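Local coordinates for protein malate dehydrogenase (Entamoeba histolytica, PDB 3I0P) that probably catalyses the NAD-dependent interconversion of malate and oxaloacetate, working as a dimer in which both subunits contribute to binding the dinucleotide, at residues T83-H94 against M115-G125; C143-V151 against A264-E272. All blocks are in the same frame, centred on the assembly; numbering follows the deposited sequence.

Contact 1: residues T83-H94 against M115-G125. With NAD (nicotinamide-adenine-dinucleotide), chain B.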
loop_
_atom_site.group_PDB
_atom_site.type_symbol
_atom_site.label_atom_id
_atom_site.label_comp_id
_atom_site.label_asym_id
_atom_site.label_seq_id
_atom_site.Cartn_x
_atom_site.Cartn_y
_atom_site.Cartn_z
ATOM N N THR A 83 8.128 18.816 -6.403
ATOM C CA THR A 83 8.057 17.721 -7.382
ATOM C C THR A 83 9.164 17.778 -8.426
ATOM O O THR A 83 9.868 18.789 -8.547
ATOM C CB THR A 83 6.707 17.694 -8.146
ATOM O OG1 THR A 83 6.676 18.750 -9.116
ATOM C CG2 THR A 83 5.519 17.811 -7.189
ATOM N N CYS A 84 9.301 16.686 -9.180
ATOM C CA CYS A 84 10.186 16.652 -10.334
ATOM C C CYS A 84 9.910 15.446 -11.239
ATOM O O CYS A 84 9.541 14.372 -10.754
ATOM C CB CYS A 84 11.655 16.673 -9.896
ATOM S SG CYS A 84 12.807 16.930 -11.262
ATOM N N VAL A 85 10.073 15.644 -12.550
ATOM C CA VAL A 85 10.089 14.540 -13.513
ATOM C C VAL A 85 11.499 14.394 -14.059
ATOM O O VAL A 85 12.111 15.372 -14.486
ATOM C CB VAL A 85 9.119 14.757 -14.704
ATOM C CG1 VAL A 85 9.271 13.631 -15.745
ATOM C CG2 VAL A 85 7.686 14.859 -14.226
ATOM N N LEU A 86 12.006 13.168 -14.041
ATOM C CA LEU A 86 13.317 12.879 -14.588
ATOM C C LEU A 86 13.222 11.910 -15.758
ATOM O O LEU A 86 12.434 10.963 -15.735
ATOM C CB LEU A 86 14.246 12.309 -13.517
ATOM C CG LEU A 86 14.549 13.093 -12.231
ATOM C CD1 LEU A 86 15.268 12.188 -11.235
ATOM C CD2 LEU A 86 15.366 14.354 -12.493
ATOM N N ASP A 87 14.021 12.179 -16.787
ATOM C CA ASP A 87 14.266 11.231 -17.858
ATOM C C ASP A 87 15.548 10.500 -17.487
ATOM O O ASP A 87 16.594 11.126 -17.294
ATOM C CB ASP A 87 14.436 11.984 -19.170
ATOM C CG ASP A 87 14.653 11.070 -20.361
ATOM O OD1 ASP A 87 14.486 9.841 -20.244
ATOM O OD2 ASP A 87 15.003 11.600 -21.442
ATOM N N GLY A 88 15.460 9.180 -17.368
ATOM C CA GLY A 88 16.580 8.367 -16.890
ATOM C C GLY A 88 17.719 8.184 -17.871
ATOM O O GLY A 88 18.793 7.687 -17.499
ATOM N N ASN A 89 17.479 8.575 -19.126
ATOM C CA ASN A 89 18.483 8.528 -20.194
ATOM C C ASN A 89 19.063 7.138 -20.376
ATOM O O ASN A 89 20.222 6.979 -20.774
ATOM C CB ASN A 89 19.593 9.551 -19.938
ATOM C CG ASN A 89 19.123 10.967 -20.131
ATOM O OD1 ASN A 89 18.404 11.264 -21.083
ATOM N ND2 ASN A 89 19.520 11.856 -19.229
ATOM N N ASN A 90 18.237 6.138 -20.063
ATOM C CA ASN A 90 18.594 4.714 -20.153
ATOM C C ASN A 90 19.753 4.327 -19.216
ATOM O O ASN A 90 20.455 3.340 -19.448
ATOM C CB ASN A 90 18.830 4.282 -21.623
ATOM C CG ASN A 90 19.112 2.783 -21.771
ATOM O OD1 ASN A 90 20.053 2.392 -22.449
ATOM N ND2 ASN A 90 18.307 1.952 -21.137
ATOM N N GLY A 91 19.930 5.094 -18.141
ATOM C CA GLY A 91 20.949 4.773 -17.138
ATOM C C GLY A 91 20.549 3.662 -16.175
ATOM O O GLY A 91 19.500 3.025 -16.329
ATOM N N PHE A 92 21.397 3.432 -15.177
ATOM C CA PHE A 92 21.107 2.492 -14.100
ATOM C C PHE A 92 19.952 2.999 -13.254
ATOM O O PHE A 92 19.938 4.169 -12.849
ATOM C CB PHE A 92 22.278 2.403 -13.148
ATOM C CG PHE A 92 23.521 1.820 -13.730
ATOM C CD1 PHE A 92 23.631 0.442 -13.946
ATOM C CD2 PHE A 92 24.625 2.638 -13.980
ATOM C CE1 PHE A 92 24.815 -0.101 -14.441
ATOM C CE2 PHE A 92 25.807 2.103 -14.463
ATOM C CZ PHE A 92 25.906 0.735 -14.697
ATOM N N GLY A 93 19.010 2.115 -12.941
ATOM C CA GLY A 93 17.922 2.476 -12.045
ATOM C C GLY A 93 18.446 2.986 -10.718
ATOM O O GLY A 93 17.857 3.879 -10.120
ATOM N N HIS A 94 19.562 2.410 -10.272
ATOM C CA HIS A 94 20.193 2.760 -8.996
ATOM C C HIS A 94 20.715 4.173 -9.042
ATOM O O HIS A 94 20.663 4.888 -8.039
ATOM C CB HIS A 94 21.342 1.810 -8.675
ATOM C CG HIS A 94 21.161 0.441 -9.241
ATOM N ND1 HIS A 94 21.492 0.129 -10.543
ATOM C CD2 HIS A 94 20.663 -0.694 -8.695
ATOM C CE1 HIS A 94 21.221 -1.143 -10.767
ATOM N NE2 HIS A 94 20.719 -1.667 -9.663
ATOM N N MET A 115 8.354 14.734 -4.112
ATOM C CA MET A 115 8.087 13.592 -4.980
ATOM C C MET A 115 8.829 13.719 -6.298
ATOM O O MET A 115 8.711 14.724 -7.007
ATOM C CB MET A 115 6.593 13.411 -5.240
ATOM C CG MET A 115 6.285 12.222 -6.138
ATOM S SD MET A 115 4.585 11.651 -5.988
ATOM C CE MET A 115 4.591 10.287 -7.145
ATOM N N VAL A 116 9.596 12.692 -6.626
ATOM C CA VAL A 116 10.319 12.682 -7.875
ATOM C C VAL A 116 9.940 11.430 -8.611
ATOM O O VAL A 116 9.948 10.346 -8.025
ATOM C CB VAL A 116 11.832 12.758 -7.648
ATOM C CG1 VAL A 116 12.578 12.507 -8.935
ATOM C CG2 VAL A 116 12.196 14.125 -7.087
ATOM N N VAL A 117 9.571 11.575 -9.882
ATOM C CA VAL A 117 9.258 10.414 -10.722
ATOM C C VAL A 117 10.268 10.264 -11.863
ATOM O O VAL A 117 10.905 11.238 -12.272
ATOM C CB VAL A 117 7.790 10.427 -11.250
ATOM C CG1 VAL A 117 6.814 10.329 -10.086
ATOM C CG2 VAL A 117 7.512 11.672 -12.088
ATOM N N VAL A 118 10.420 9.039 -12.357
ATOM C CA VAL A 118 11.421 8.744 -13.375
ATOM C C VAL A 118 10.802 7.956 -14.521
ATOM O O VAL A 118 10.026 7.025 -14.285
ATOM C CB VAL A 118 12.614 7.926 -12.790
ATOM C CG1 VAL A 118 13.653 7.668 -13.852
ATOM C CG2 VAL A 118 13.243 8.645 -11.592
ATOM N N ARG A 119 11.135 8.356 -15.752
ATOM C CA ARG A 119 10.884 7.549 -16.955
ATOM C C ARG A 119 12.203 7.143 -17.643
ATOM O O ARG A 119 13.269 7.710 -17.348
ATOM C CB ARG A 119 9.977 8.296 -17.944
ATOM C CG ARG A 119 10.663 9.404 -18.733
ATOM C CD ARG A 119 9.944 9.741 -20.053
ATOM N NE ARG A 119 10.461 10.991 -20.608
ATOM C CZ ARG A 119 9.900 12.194 -20.456
ATOM N NH1 ARG A 119 8.757 12.349 -19.786
ATOM N NH2 ARG A 119 10.481 13.258 -20.989
ATOM N N ASN A 120 12.122 6.169 -18.557
ATOM C CA ASN A 120 13.268 5.754 -19.379
ATOM C C ASN A 120 14.470 5.382 -18.491
ATOM O O ASN A 120 15.590 5.873 -18.662
ATOM C CB ASN A 120 13.579 6.836 -20.437
ATOM C CG ASN A 120 14.788 6.500 -21.342
ATOM O OD1 ASN A 120 15.026 5.350 -21.714
ATOM N ND2 ASN A 120 15.539 7.531 -21.705
ATOM N N SER A 121 14.198 4.512 -17.524
ATOM C CA SER A 121 15.201 4.008 -16.597
ATOM C C SER A 121 15.304 2.487 -16.725
ATOM O O SER A 121 14.628 1.875 -17.560
ATOM C CB SER A 121 14.840 4.400 -15.165
ATOM O OG SER A 121 15.889 4.097 -14.257
ATOM N N THR A 122 16.149 1.881 -15.901
ATOM C CA THR A 122 16.343 0.439 -15.935
ATOM C C THR A 122 16.195 -0.139 -14.531
ATOM O O THR A 122 15.892 0.598 -13.592
ATOM C CB THR A 122 17.718 0.053 -16.545
ATOM O OG1 THR A 122 18.772 0.702 -15.818
ATOM C CG2 THR A 122 17.792 0.459 -18.019
ATOM N N HIS A 123 16.404 -1.454 -14.406
ATOM C CA HIS A 123 16.274 -2.166 -13.138
ATOM C C HIS A 123 17.005 -1.448 -12.005
ATOM O O HIS A 123 18.168 -1.044 -12.147
ATOM C CB HIS A 123 16.796 -3.590 -13.285
ATOM C CG HIS A 123 16.237 -4.541 -12.275
ATOM N ND1 HIS A 123 16.895 -4.862 -11.110
ATOM C CD2 HIS A 123 15.076 -5.239 -12.256
ATOM C CE1 HIS A 123 16.167 -5.718 -10.415
ATOM N NE2 HIS A 123 15.054 -5.958 -11.085
ATOM N N PHE A 124 16.316 -1.275 -10.882
ATOM C CA PHE A 124 16.864 -0.469 -9.799
ATOM C C PHE A 124 17.127 -1.255 -8.517
ATOM O O PHE A 124 17.292 -0.673 -7.445
ATOM C CB PHE A 124 16.038 0.830 -9.602
ATOM C CG PHE A 124 14.809 0.698 -8.727
ATOM C CD1 PHE A 124 14.089 1.833 -8.392
ATOM C CD2 PHE A 124 14.382 -0.531 -8.226
ATOM C CE1 PHE A 124 12.957 1.759 -7.576
ATOM C CE2 PHE A 124 13.263 -0.619 -7.394
ATOM C CZ PHE A 124 12.542 0.530 -7.074
ATOM N N GLY A 125 17.192 -2.579 -8.644
ATOM C CA GLY A 125 17.508 -3.455 -7.524
ATOM C C GLY A 125 16.413 -3.452 -6.481
ATOM O O GLY A 125 15.230 -3.479 -6.811
HETATM P PA NAD B . 9.304 -10.767 0.923
HETATM O O1A NAD B . 10.670 -11.365 1.157
HETATM O O2A NAD B . 8.140 -11.690 0.760
HETATM O O5B NAD B . 9.033 -9.771 2.156
HETATM C C5B NAD B . 10.027 -8.799 2.526
HETATM C C4B NAD B . 9.472 -7.724 3.471
HETATM O O4B NAD B . 8.560 -8.273 4.431
HETATM C C3B NAD B . 10.558 -7.063 4.295
HETATM O O3B NAD B . 10.160 -5.708 4.565
HETATM C C2B NAD B . 10.578 -7.866 5.577
HETATM O O2B NAD B . 11.074 -7.097 6.673
HETATM C C1B NAD B . 9.107 -8.184 5.755
HETATM N N9A NAD B . 8.822 -9.439 6.509
HETATM C C8A NAD B . 9.154 -10.690 6.155
HETATM N N7A NAD B . 8.680 -11.538 7.094
HETATM C C5A NAD B . 8.038 -10.808 8.036
HETATM C C6A NAD B . 7.358 -11.111 9.220
HETATM N N6A NAD B . 7.239 -12.389 9.653
HETATM N N1A NAD B . 6.818 -10.111 9.958
HETATM C C2A NAD B . 6.922 -8.835 9.563
HETATM N N3A NAD B . 7.563 -8.518 8.430
HETATM C C4A NAD B . 8.130 -9.484 7.654
HETATM O O3 NAD B . 9.339 -9.709 -0.312
HETATM P PN NAD B . 9.529 -10.006 -1.902
HETATM O O1N NAD B . 8.242 -9.610 -2.585
HETATM O O2N NAD B . 10.119 -11.378 -2.117
HETATM O O5D NAD B . 10.650 -8.951 -2.347
HETATM C C5D NAD B . 12.038 -9.208 -2.113
HETATM C C4D NAD B . 12.896 -8.129 -2.771
HETATM O O4D NAD B . 12.732 -8.156 -4.191
HETATM C C3D NAD B . 12.507 -6.727 -2.320
HETATM O O3D NAD B . 13.684 -6.088 -1.806
HETATM C C2D NAD B . 11.949 -6.038 -3.565
HETATM O O2D NAD B . 12.256 -4.638 -3.694
HETATM C C1D NAD B . 12.629 -6.811 -4.672
HETATM N N1N NAD B . 11.901 -6.714 -5.936
HETATM C C2N NAD B . 12.376 -5.874 -6.883
HETATM C C3N NAD B . 11.714 -5.749 -8.107
HETATM C C7N NAD B . 12.224 -4.818 -9.172
HETATM O O7N NAD B . 11.616 -4.743 -10.232
HETATM N N7N NAD B . 13.321 -4.101 -8.941
HETATM C C4N NAD B . 10.560 -6.504 -8.337
HETATM C C5N NAD B . 10.086 -7.358 -7.336
HETATM C C6N NAD B . 10.786 -7.448 -6.133
HETATM O O HOH W 1 15.614 3.112 -20.150
#
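Asp87 OD1 is gripped twice at the corner beside two parallel strands: Asn120 ND2 donates to it across the contact at 2.9 Å, and Asn89 N adds a weak bond from its own loop. The oxygen is met on its syn side and lies almost in the amide plane of Asn120. With CG anti to the backbone N (chi1 179°), Asn120 reaches across to that carboxylate, while its backbone O takes Asn90 N of the type I' turn Gly88-Gly91 at 3.0 Å. A water ties the corner together, donating to Asn120 OD1 and Ser121 O and accepting from Asn90 ND2, which also binds Met67 O. Before this corner the strands follow parallel register, with Val117 N bonded to Cys84 O at 2.9 Å. On the face that carries Cys84, Leu86, Val116 and Val118, Leu86 CD1 meets Val116 CG1 at 3.6 Å. Farther on, Phe124 CA makes a CH-pi contact over a face of His94, 4.2 Å from the ring centroid, and Gly125 O accepts the NAD carboxamide N7N at 2.9 Å. Strands 83-87 and 113-121, with helix 93-111 between them in the chain, make a beta-alpha-beta unit flanked by strands 75-79 and 282-290; the helix packs on Cys84 and Val116.

Contact 2: residues C143-V151 against A264-E272; sequences CGTNARSSV and ANFLNHIEE. With NAD (nicotinamide-adenine-dinucleotide), chain B.
Asn146, just beyond the end of strand 139-145, makes the hydrogen bond across this contact: its ND2 donates to Asn265 O at 2.9 Å. The donor lies in the plane of that carbonyl, though the bond is bent (134° at the hydrogen) and the oxygen is tilted from the amide plane. Glu255 OE1 also accepts from ND2, and OD1 takes Gly283 N, so partners at both ends fix the rotation of the amide. The same glutamate oxygen accepts Leu267 N, drawing both segments toward helix 244-259. The tip of Ile270, CD1, lies 3.9 Å from Asn146 CG and continues onto the backbone of Ala147, reaching its carbonyl O. Ala147 CB, for its part, lies 4.0 Å from NAD O7N. Arg148 then runs alongside Glu271, their chains pointing the same way and the guanidinium and carboxylate planes turned only 21° from each other. Its bend at chi3 (-72°) brings the guanidinium beneath Glu271 OE1, which sits over one face at 3.1 Å from NH2; this salt bridge is a matter of charge, with no N-H aimed at the oxygen. Ser149 directs its CB at the type II' turn Phe266-His269 and rests OG against the Leu267-Asn268 peptide, the hydroxyl being bonded to Ile160 O. The arrangement joins a post-strand loop to the turn that leads into helix 269-277, and the end of strand 139-145 (Thr145) and the loop after it (Ala147) line the carboxamide end of the NAD pocket.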
loop_
_atom_site.group_PDB
_atom_site.type_symbol
_atom_site.label_atom_id
_atom_site.label_comp_id
_atom_site.label_asym_id
_atom_site.label_seq_id
_atom_site.Cartn_x
_atom_site.Cartn_y
_atom_site.Cartn_z
ATOM N N CYS A 143 8.348 4.422 -2.093
ATOM C CA CYS A 143 8.858 4.327 -3.443
ATOM C C CYS A 143 8.461 3.009 -4.087
ATOM O O CYS A 143 7.956 2.110 -3.410
ATOM C CB CYS A 143 10.378 4.526 -3.450
ATOM S SG CYS A 143 11.363 3.067 -3.138
ATOM N N GLY A 144 8.668 2.912 -5.398
ATOM C CA GLY A 144 8.295 1.727 -6.160
ATOM C C GLY A 144 8.736 1.831 -7.610
ATOM O O GLY A 144 9.279 2.854 -8.042
ATOM N N THR A 145 8.502 0.761 -8.361
ATOM C CA THR A 145 8.918 0.676 -9.752
ATOM C C THR A 145 7.938 -0.232 -10.461
ATOM O O THR A 145 7.355 -1.104 -9.829
ATOM C CB THR A 145 10.375 0.102 -9.888
ATOM O OG1 THR A 145 10.798 0.161 -11.255
ATOM C CG2 THR A 145 10.469 -1.339 -9.405
ATOM N N ASN A 146 7.721 -0.024 -11.756
ATOM C CA ASN A 146 7.060 -1.062 -12.534
ATOM C C ASN A 146 8.098 -2.024 -13.109
ATOM O O ASN A 146 9.302 -1.789 -12.974
ATOM C CB ASN A 146 6.077 -0.511 -13.585
ATOM C CG ASN A 146 6.712 0.452 -14.595
ATOM O OD1 ASN A 146 7.927 0.707 -14.599
ATOM N ND2 ASN A 146 5.864 0.996 -15.470
ATOM N N ALA A 147 7.636 -3.118 -13.703
ATOM C CA ALA A 147 8.511 -4.140 -14.259
ATOM C C ALA A 147 7.769 -4.857 -15.380
ATOM O O ALA A 147 6.567 -4.647 -15.548
ATOM C CB ALA A 147 8.931 -5.122 -13.172
ATOM N N ARG A 148 8.472 -5.688 -16.152
ATOM C CA ARG A 148 7.844 -6.434 -17.247
ATOM C C ARG A 148 6.704 -7.326 -16.751
ATOM O O ARG A 148 6.762 -7.858 -15.639
ATOM C CB ARG A 148 8.876 -7.263 -18.023
ATOM C CG ARG A 148 9.365 -8.525 -17.323
ATOM C CD ARG A 148 10.342 -9.302 -18.198
ATOM N NE ARG A 148 9.685 -9.954 -19.335
ATOM C CZ ARG A 148 10.276 -10.837 -20.146
ATOM N NH1 ARG A 148 11.549 -11.182 -19.956
ATOM N NH2 ARG A 148 9.588 -11.376 -21.154
ATOM N N SER A 149 5.672 -7.470 -17.578
ATOM C CA SER A 149 4.510 -8.295 -17.262
ATOM C C SER A 149 4.878 -9.701 -16.778
ATOM O O SER A 149 5.597 -10.446 -17.456
ATOM C CB SER A 149 3.589 -8.384 -18.475
ATOM O OG SER A 149 3.347 -7.094 -18.997
ATOM N N SER A 150 4.377 -10.040 -15.595
ATOM C CA SER A 150 4.531 -11.368 -15.015
ATOM C C SER A 150 3.310 -11.764 -14.178
ATOM O O SER A 150 3.124 -12.942 -13.867
ATOM C CB SER A 150 5.788 -11.415 -14.138
ATOM O OG SER A 150 5.603 -10.675 -12.936
ATOM N N VAL A 151 2.493 -10.773 -13.814
ATOM C CA VAL A 151 1.383 -10.961 -12.878
ATOM C C VAL A 151 0.013 -10.795 -13.562
ATOM O O VAL A 151 -0.203 -9.842 -14.326
ATOM C CB VAL A 151 1.517 -9.996 -11.639
ATOM C CG1 VAL A 151 0.388 -10.201 -10.624
ATOM C CG2 VAL A 151 2.875 -10.159 -10.966
ATOM N N ALA A 264 6.330 6.872 -18.645
ATOM C CA ALA A 264 7.177 5.695 -18.871
ATOM C C ALA A 264 6.361 4.597 -19.506
ATOM O O ALA A 264 5.131 4.633 -19.446
ATOM C CB ALA A 264 7.766 5.196 -17.546
ATOM N N ASN A 265 7.040 3.618 -20.101
ATOM C CA ASN A 265 6.384 2.394 -20.550
ATOM C C ASN A 265 5.606 1.749 -19.407
ATOM O O ASN A 265 6.061 1.736 -18.253
ATOM C CB ASN A 265 7.406 1.398 -21.098
ATOM C CG ASN A 265 8.186 1.945 -22.281
ATOM O OD1 ASN A 265 7.650 2.673 -23.120
ATOM N ND2 ASN A 265 9.463 1.603 -22.349
ATOM N N PHE A 266 4.432 1.222 -19.729
ATOM C CA PHE A 266 3.593 0.555 -18.735
ATOM C C PHE A 266 3.139 -0.810 -19.233
ATOM O O PHE A 266 2.995 -1.015 -20.446
ATOM C CB PHE A 266 2.385 1.430 -18.351
ATOM C CG PHE A 266 1.586 1.905 -19.528
ATOM C CD1 PHE A 266 1.882 3.123 -20.142
ATOM C CD2 PHE A 266 0.542 1.137 -20.036
ATOM C CE1 PHE A 266 1.142 3.565 -21.249
ATOM C CE2 PHE A 266 -0.200 1.576 -21.133
ATOM C CZ PHE A 266 0.102 2.789 -21.739
ATOM N N LEU A 267 2.933 -1.735 -18.294
ATOM C CA LEU A 267 2.396 -3.065 -18.596
ATOM C C LEU A 267 3.154 -3.769 -19.735
ATOM O O LEU A 267 4.379 -3.736 -19.775
ATOM C CB LEU A 267 0.887 -2.976 -18.893
ATOM C CG LEU A 267 -0.001 -2.240 -17.878
ATOM C CD1 LEU A 267 -1.339 -1.859 -18.486
ATOM C CD2 LEU A 267 -0.207 -3.018 -16.588
ATOM N N ASN A 268 2.414 -4.388 -20.653
ATOM C CA ASN A 268 2.969 -5.079 -21.828
ATOM C C ASN A 268 3.960 -4.264 -22.679
ATOM O O ASN A 268 4.781 -4.847 -23.378
ATOM C CB ASN A 268 1.837 -5.633 -22.714
ATOM C CG ASN A 268 0.964 -4.526 -23.330
ATOM O OD1 ASN A 268 0.461 -3.636 -22.630
ATOM N ND2 ASN A 268 0.777 -4.585 -24.645
ATOM N N HIS A 269 3.887 -2.934 -22.619
ATOM C CA HIS A 269 4.783 -2.082 -23.414
ATOM C C HIS A 269 6.248 -2.173 -23.004
ATOM O O HIS A 269 7.127 -1.893 -23.806
ATOM C CB HIS A 269 4.335 -0.623 -23.396
ATOM C CG HIS A 269 2.959 -0.409 -23.946
ATOM N ND1 HIS A 269 2.722 -0.141 -25.278
ATOM C CD2 HIS A 269 1.746 -0.421 -23.342
ATOM C CE1 HIS A 269 1.423 0.006 -25.469
ATOM N NE2 HIS A 269 0.809 -0.158 -24.311
ATOM N N ILE A 270 6.523 -2.551 -21.760
ATOM C CA ILE A 270 7.911 -2.691 -21.327
ATOM C C ILE A 270 8.631 -3.744 -22.191
ATOM O O ILE A 270 9.634 -3.432 -22.839
ATOM C CB ILE A 270 8.045 -2.981 -19.800
ATOM C CG1 ILE A 270 7.531 -1.790 -18.985
ATOM C CG2 ILE A 270 9.500 -3.258 -19.441
ATOM C CD1 ILE A 270 7.169 -2.091 -17.546
ATOM N N GLU A 271 8.096 -4.966 -22.211
ATOM C CA GLU A 271 8.651 -6.059 -23.000
ATOM C C GLU A 271 8.585 -5.784 -24.506
ATOM O O GLU A 271 9.566 -6.009 -25.230
ATOM C CB GLU A 271 7.954 -7.374 -22.649
ATOM C CG GLU A 271 8.289 -8.571 -23.552
ATOM C CD GLU A 271 9.775 -8.932 -23.572
ATOM O OE1 GLU A 271 10.461 -8.778 -22.532
ATOM O OE2 GLU A 271 10.253 -9.388 -24.634
ATOM N N GLU A 272 7.439 -5.286 -24.965
ATOM C CA GLU A 272 7.233 -4.954 -26.382
ATOM C C GLU A 272 8.253 -3.959 -26.932
ATOM O O GLU A 272 8.770 -4.156 -28.035
ATOM C CB GLU A 272 5.804 -4.467 -26.630
ATOM C CG GLU A 272 4.786 -5.604 -26.642
ATOM C CD GLU A 272 3.339 -5.134 -26.746
ATOM O OE1 GLU A 272 3.088 -3.985 -27.189
ATOM O OE2 GLU A 272 2.446 -5.936 -26.389
HETATM P PA NAD B . 9.304 -10.767 0.923
HETATM O O1A NAD B . 10.670 -11.365 1.157
HETATM O O2A NAD B . 8.140 -11.690 0.760
HETATM O O5B NAD B . 9.033 -9.771 2.156
HETATM C C5B NAD B . 10.027 -8.799 2.526
HETATM C C4B NAD B . 9.472 -7.724 3.471
HETATM O O4B NAD B . 8.560 -8.273 4.431
HETATM C C3B NAD B . 10.558 -7.063 4.295
HETATM O O3B NAD B . 10.160 -5.708 4.565
HETATM C C2B NAD B . 10.578 -7.866 5.577
HETATM O O2B NAD B . 11.074 -7.097 6.673
HETATM C C1B NAD B . 9.107 -8.184 5.755
HETATM N N9A NAD B . 8.822 -9.439 6.509
HETATM C C8A NAD B . 9.154 -10.690 6.155
HETATM N N7A NAD B . 8.680 -11.538 7.094
HETATM C C5A NAD B . 8.038 -10.808 8.036
HETATM C C6A NAD B . 7.358 -11.111 9.220
HETATM N N6A NAD B . 7.239 -12.389 9.653
HETATM N N1A NAD B . 6.818 -10.111 9.958
HETATM C C2A NAD B . 6.922 -8.835 9.563
HETATM N N3A NAD B . 7.563 -8.518 8.430
HETATM C C4A NAD B . 8.130 -9.484 7.654
HETATM O O3 NAD B . 9.339 -9.709 -0.312
HETATM P PN NAD B . 9.529 -10.006 -1.902
HETATM O O1N NAD B . 8.242 -9.610 -2.585
HETATM O O2N NAD B . 10.119 -11.378 -2.117
HETATM O O5D NAD B . 10.650 -8.951 -2.347
HETATM C C5D NAD B . 12.038 -9.208 -2.113
HETATM C C4D NAD B . 12.896 -8.129 -2.771
HETATM O O4D NAD B . 12.732 -8.156 -4.191
HETATM C C3D NAD B . 12.507 -6.727 -2.320
HETATM O O3D NAD B . 13.684 -6.088 -1.806
HETATM C C2D NAD B . 11.949 -6.038 -3.565
HETATM O O2D NAD B . 12.256 -4.638 -3.694
HETATM C C1D NAD B . 12.629 -6.811 -4.672
HETATM N N1N NAD B . 11.901 -6.714 -5.936
HETATM C C2N NAD B . 12.376 -5.874 -6.883
HETATM C C3N NAD B . 11.714 -5.749 -8.107
HETATM C C7N NAD B . 12.224 -4.818 -9.172
HETATM O O7N NAD B . 11.616 -4.743 -10.232
HETATM N N7N NAD B . 13.321 -4.101 -8.941
HETATM C C4N NAD B . 10.560 -6.504 -8.337
HETATM C C5N NAD B . 10.086 -7.358 -7.336
HETATM C C6N NAD B . 10.786 -7.448 -6.133
#

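Contacts 1 and 2 have centres about 13 Å apart and come in series along the chain, with helix 127-136 between the close of the first and the opening of the second. Both reach one mixed sheet, in which strand 282-290 separates strand 113-121 from strand 139-145. They meet directly where Phe124 CE2 packs on Thr145 CG2 at 3.5 Å, beside the nicotinamide end of NAD, and again where Arg119 CB meets Ala264 CB at 3.8 Å. Each also touches the second subunit, whose His245 and Lys246 bind the same dinucleotide. One segment of each contact, 115-125 and 143-151, brings residues to the same nicotinamide pocket, while their partners 83-94 and 264-272 join them to the rest of the fold.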